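Local coordinates for Lin0431 protein (Listeria innocua, PDB 3LD7) that is of unknown function but carries a domain related to domain II of the transcription factor NusG, at residues A[32-37]-A[42-47]. Numbering follows the deposited sequence.
Sequences QFTIKG and YNLMEV
One face of the Phe-33 ring lies against selenomethionine Met-45, whose CB sits 3.7 Å from the ring centroid of Phe-33 and 14° off the ring normal, a CH-pi contact displaced toward the rim. With CG held between backbone N and carbonyl carbon (chi1 63°), the ring leans over the neighbouring strand; Arg-20 adds a cation-pi contact. The flexible, unbranched Met-45 bends at chi2 and chi3, following the ring with CB and CG while its CG also meets Ile-35 CD1 at 3.9 Å. Ile-35, beta-branched and apolar, touches Ile-19 and Val-84 of the four-stranded sheet. On the opposite face of the hairpin, Thr-34 CG2 packs on Tyr-42 CB (3.9 Å), oblique to the ring, and Leu-44 CD1 makes a van der Waals contact with Thr-34 OG1 at 3.3 Å. Gln-32 and Glu-46 run side by side, their long methylene stems touching. Four backbone hydrogen bonds, two each between Phe-33 and Met-45 and between Ile-35 and Asn-43, join this antiparallel hairpin of the NusG domain II-like fold. Mainly apolar groups, with Asn-43 among them, thus pack on strands 17-23 and 84-90, whereas opposite them Tyr-42 OH hydrogen-bonds Glu-56 and Glu-46 salt-bridges Arg-53, both on strand 51-57.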
loop_
_atom_site.group_PDB
_atom_site.type_symbol
_atom_site.label_atom_id
_atom_site.label_comp_id
_atom_site.label_asym_id
_atom_site.label_seq_id
_atom_site.Cartn_x
_atom_site.Cartn_y
_atom_site.Cartn_z
ATOM N N GLN A 32 -9.339 -4.056 4.012
ATOM C CA GLN A 32 -9.139 -2.654 3.710
ATOM C C GLN A 32 -8.834 -1.891 4.978
ATOM O O GLN A 32 -9.424 -2.148 6.036
ATOM C CB GLN A 32 -10.351 -2.076 2.998
ATOM C CG GLN A 32 -10.517 -2.703 1.614
ATOM C CD GLN A 32 -11.799 -2.325 0.910
ATOM O OE1 GLN A 32 -12.341 -1.237 1.115
ATOM N NE2 GLN A 32 -12.303 -3.238 0.068
ATOM N N PHE A 33 -7.912 -0.941 4.878
ATOM C CA PHE A 33 -7.659 -0.061 6.019
ATOM C C PHE A 33 -7.354 1.329 5.500
ATOM O O PHE A 33 -6.851 1.472 4.383
ATOM C CB PHE A 33 -6.562 -0.613 6.969
ATOM C CG PHE A 33 -5.191 -0.745 6.346
ATOM C CD1 PHE A 33 -4.843 -1.862 5.607
ATOM C CD2 PHE A 33 -4.249 0.276 6.498
ATOM C CE1 PHE A 33 -3.553 -1.979 5.040
ATOM C CE2 PHE A 33 -2.985 0.163 5.937
ATOM C CZ PHE A 33 -2.639 -0.967 5.196
ATOM N N THR A 34 -7.693 2.346 6.286
ATOM C CA THR A 34 -7.460 3.726 5.873
ATOM C C THR A 34 -6.316 4.358 6.639
ATOM O O THR A 34 -6.256 4.285 7.870
ATOM C CB THR A 34 -8.723 4.573 6.059
ATOM O OG1 THR A 34 -9.785 4.006 5.281
ATOM C CG2 THR A 34 -8.493 5.996 5.616
ATOM N N ILE A 35 -5.396 4.966 5.898
ATOM C CA ILE A 35 -4.349 5.784 6.490
ATOM C C ILE A 35 -4.830 7.211 6.476
ATOM O O ILE A 35 -5.129 7.776 5.414
ATOM C CB ILE A 35 -3.044 5.685 5.676
ATOM C CG1 ILE A 35 -2.598 4.239 5.618
ATOM C CG2 ILE A 35 -1.973 6.588 6.283
ATOM C CD1 ILE A 35 -1.416 4.043 4.715
ATOM N N LYS A 36 -4.964 7.785 7.661
ATOM C CA LYS A 36 -5.472 9.141 7.753
ATOM C C LYS A 36 -4.354 10.121 7.980
ATOM O O LYS A 36 -3.504 9.967 8.872
ATOM C CB LYS A 36 -6.520 9.256 8.852
ATOM C CG LYS A 36 -7.798 8.539 8.456
ATOM C CD LYS A 36 -8.828 8.522 9.570
ATOM C CE LYS A 36 -10.166 8.025 9.036
ATOM N NZ LYS A 36 -10.588 8.824 7.839
ATOM N N GLY A 37 -4.365 11.154 7.170
ATOM C CA GLY A 37 -3.339 12.127 7.306
ATOM C C GLY A 37 -3.822 13.327 8.027
ATOM O O GLY A 37 -4.875 13.354 8.709
ATOM N N TYR A 42 -6.619 11.200 3.059
ATOM C CA TYR A 42 -6.708 9.785 3.362
ATOM C C TYR A 42 -6.226 8.937 2.201
ATOM O O TYR A 42 -6.183 9.391 1.058
ATOM C CB TYR A 42 -8.156 9.378 3.725
ATOM C CG TYR A 42 -9.068 9.279 2.518
ATOM C CD1 TYR A 42 -9.679 10.408 2.006
ATOM C CD2 TYR A 42 -9.309 8.061 1.897
ATOM C CE1 TYR A 42 -10.488 10.348 0.892
ATOM C CE2 TYR A 42 -10.126 7.979 0.783
ATOM C CZ TYR A 42 -10.723 9.136 0.288
ATOM O OH TYR A 42 -11.543 9.091 -0.820
ATOM N N ASN A 43 -5.886 7.690 2.508
ATOM C CA ASN A 43 -5.640 6.661 1.497
ATOM C C ASN A 43 -6.290 5.396 1.972
ATOM O O ASN A 43 -5.975 4.897 3.072
ATOM C CB ASN A 43 -4.133 6.385 1.265
ATOM C CG ASN A 43 -3.391 7.599 0.700
ATOM O OD1 ASN A 43 -3.135 7.724 -0.524
ATOM N ND2 ASN A 43 -3.029 8.466 1.565
ATOM N N LEU A 44 -7.184 4.870 1.146
ATOM C CA LEU A 44 -7.846 3.603 1.432
ATOM C C LEU A 44 -7.021 2.494 0.811
ATOM O O LEU A 44 -6.926 2.388 -0.417
ATOM C CB LEU A 44 -9.251 3.612 0.865
ATOM C CG LEU A 44 -10.105 2.372 1.121
ATOM C CD1 LEU A 44 -10.193 2.030 2.607
ATOM C CD2 LEU A 44 -11.468 2.616 0.536
HETATM N N MSE A 45 -6.366 1.712 1.669
HETATM C CA MSE A 45 -5.513 0.616 1.244
HETATM C C MSE A 45 -6.327 -0.653 1.142
HETATM O O MSE A 45 -7.239 -0.875 1.943
HETATM C CB MSE A 45 -4.410 0.397 2.295
HETATM C CG MSE A 45 -3.653 1.679 2.655
HETATM SE SE MSE A 45 -2.880 2.625 1.145
HETATM C CE MSE A 45 -1.891 1.112 0.340
ATOM N N GLU A 46 -5.969 -1.500 0.186
ATOM C CA GLU A 46 -6.692 -2.743 -0.026
ATOM C C GLU A 46 -5.705 -3.851 -0.283
ATOM O O GLU A 46 -4.845 -3.742 -1.159
ATOM C CB GLU A 46 -7.664 -2.614 -1.217
ATOM C CG GLU A 46 -8.495 -3.868 -1.441
ATOM C CD GLU A 46 -9.431 -3.748 -2.641
ATOM O OE1 GLU A 46 -9.362 -2.724 -3.357
ATOM O OE2 GLU A 46 -10.244 -4.668 -2.860
ATOM N N VAL A 47 -5.846 -4.935 0.474
ATOM C CA VAL A 47 -5.114 -6.153 0.209
ATOM C C VAL A 47 -6.138 -7.183 -0.214
ATOM O O VAL A 47 -7.109 -7.425 0.491
ATOM C CB VAL A 47 -4.353 -6.628 1.461
ATOM C CG1 VAL A 47 -3.649 -7.939 1.187
ATOM C CG2 VAL A 47 -3.342 -5.548 1.869
#